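Long-range contact in albumin-1 (Psophocarpus tetragonolobus, PDB 1WBA), which serves as a 2S seed storage protein and belongs to the leguminous Kunitz-type protease inhibitor family: residues N75-I80 with K115-I120. Numbering follows the deposited sequence.
Sequences NMRLKI and KGAFTI
The backbone N of L78 donates to F118 O at 2.8 Å. F118 N returns a bond to L78 O at 3.2 Å, so L78 and F118 form a single antiparallel hydrogen-bonded pair. The strand segments then part, their directions 95° apart. Toward I120 the contact resumes in another way. N75 N donates to I120 O at 2.9 Å, and a water links the two segments, giving a hydrogen bond to M76 O and taking one from I120 N. T119 CG2 lies against M76 O. On one side of the pair, L78 CD1 meets I120 CD1 at 3.7 Å, the two side chains crossing at about a right angle. I80 CD1 rests on F118 CB at 4.1 Å. On the other side, the R77 chain bends at chi3 (77°), which lays one face of its guanidinium over A117 CB, 3.7 Å from NE. R77 NE forms a salt bridge with E62, and NH2 bonds to C135 O. Replacing this arginine with alanine would probably leave E62 without its ionic mate and C135 O without this donor, and uncover the A117 methyl. The contact joins two strands of the beta-trefoil fold of this family: strand 116-122 pairs further with strand 130-136, and strand 78-82 with strand 56-61, while F118 meets F134 edge-to-face.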
# COMPACT_ATOMS: atom_id res chain seq x y z
N ASN A 75 10.31 -8.91 -1.16
CA ASN A 75 11.35 -8.20 -0.41
C ASN A 75 12.13 -7.13 -1.17
O ASN A 75 13.12 -6.60 -0.66
CB ASN A 75 12.31 -9.18 0.26
CG ASN A 75 11.58 -10.16 1.13
OD1 ASN A 75 11.55 -11.35 0.86
ND2 ASN A 75 10.93 -9.65 2.14
N MET A 76 11.70 -6.82 -2.39
CA MET A 76 12.31 -5.81 -3.24
C MET A 76 11.69 -4.46 -2.85
O MET A 76 10.48 -4.40 -2.64
CB MET A 76 11.98 -6.13 -4.69
CG MET A 76 12.24 -5.00 -5.72
SD MET A 76 11.84 -5.47 -7.39
CE MET A 76 13.14 -6.53 -7.77
N ARG A 77 12.52 -3.43 -2.67
CA ARG A 77 12.02 -2.11 -2.30
C ARG A 77 11.21 -1.48 -3.42
O ARG A 77 11.69 -1.39 -4.56
CB ARG A 77 13.15 -1.19 -1.84
CG ARG A 77 13.89 -1.75 -0.63
CD ARG A 77 15.04 -0.84 -0.21
NE ARG A 77 14.59 0.36 0.51
CZ ARG A 77 14.29 0.37 1.80
NH1 ARG A 77 14.38 -0.76 2.49
NH2 ARG A 77 14.00 1.50 2.42
N LEU A 78 10.01 -1.00 -3.08
CA LEU A 78 9.08 -0.44 -4.04
C LEU A 78 8.55 0.93 -3.72
O LEU A 78 8.50 1.35 -2.57
CB LEU A 78 7.83 -1.33 -4.12
CG LEU A 78 8.07 -2.83 -4.19
CD1 LEU A 78 6.75 -3.52 -3.91
CD2 LEU A 78 8.65 -3.22 -5.55
N LYS A 79 8.04 1.56 -4.77
CA LYS A 79 7.38 2.85 -4.71
C LYS A 79 5.99 2.50 -5.25
O LYS A 79 5.87 1.77 -6.24
CB LYS A 79 8.07 3.87 -5.61
CG LYS A 79 7.34 5.20 -5.70
CD LYS A 79 8.25 6.32 -6.20
CE LYS A 79 9.14 6.89 -5.07
NZ LYS A 79 10.12 5.92 -4.46
N ILE A 80 4.94 2.95 -4.56
CA ILE A 80 3.57 2.67 -4.98
C ILE A 80 2.86 3.98 -5.19
O ILE A 80 2.97 4.89 -4.37
CB ILE A 80 2.83 1.82 -3.91
CG1 ILE A 80 3.53 0.46 -3.75
CG2 ILE A 80 1.38 1.59 -4.33
CD1 ILE A 80 2.94 -0.45 -2.69
N LYS A 115 10.96 8.27 5.83
CA LYS A 115 11.66 7.82 4.63
C LYS A 115 11.76 6.30 4.67
O LYS A 115 12.11 5.72 5.68
CB LYS A 115 13.04 8.44 4.58
CG LYS A 115 13.03 9.91 4.22
N GLY A 116 11.45 5.66 3.55
CA GLY A 116 11.51 4.21 3.49
C GLY A 116 10.82 3.76 2.23
O GLY A 116 10.38 4.59 1.43
N ALA A 117 10.65 2.45 2.09
CA ALA A 117 10.02 1.88 0.91
C ALA A 117 9.11 0.76 1.35
O ALA A 117 9.22 0.28 2.47
CB ALA A 117 11.09 1.33 -0.06
N PHE A 118 8.24 0.33 0.44
CA PHE A 118 7.31 -0.75 0.70
C PHE A 118 7.89 -2.02 0.13
O PHE A 118 8.70 -1.95 -0.79
CB PHE A 118 5.98 -0.46 0.01
CG PHE A 118 5.24 0.71 0.58
CD1 PHE A 118 4.47 0.56 1.72
CD2 PHE A 118 5.37 1.97 0.01
CE1 PHE A 118 3.83 1.66 2.30
CE2 PHE A 118 4.73 3.07 0.58
CZ PHE A 118 3.96 2.91 1.73
N THR A 119 7.56 -3.18 0.71
CA THR A 119 8.00 -4.48 0.16
C THR A 119 6.81 -5.43 0.22
O THR A 119 5.81 -5.17 0.90
CB THR A 119 9.22 -5.12 0.90
OG1 THR A 119 8.85 -5.46 2.24
CG2 THR A 119 10.40 -4.20 0.94
N ILE A 120 6.91 -6.55 -0.49
CA ILE A 120 5.84 -7.54 -0.53
C ILE A 120 6.39 -8.89 -0.12
O ILE A 120 7.52 -9.24 -0.51
CB ILE A 120 5.29 -7.70 -1.98
CG1 ILE A 120 4.66 -6.39 -2.48
CG2 ILE A 120 4.30 -8.85 -2.04
CD1 ILE A 120 4.40 -6.34 -3.98
O HOH W 1 8.58 -6.28 -2.78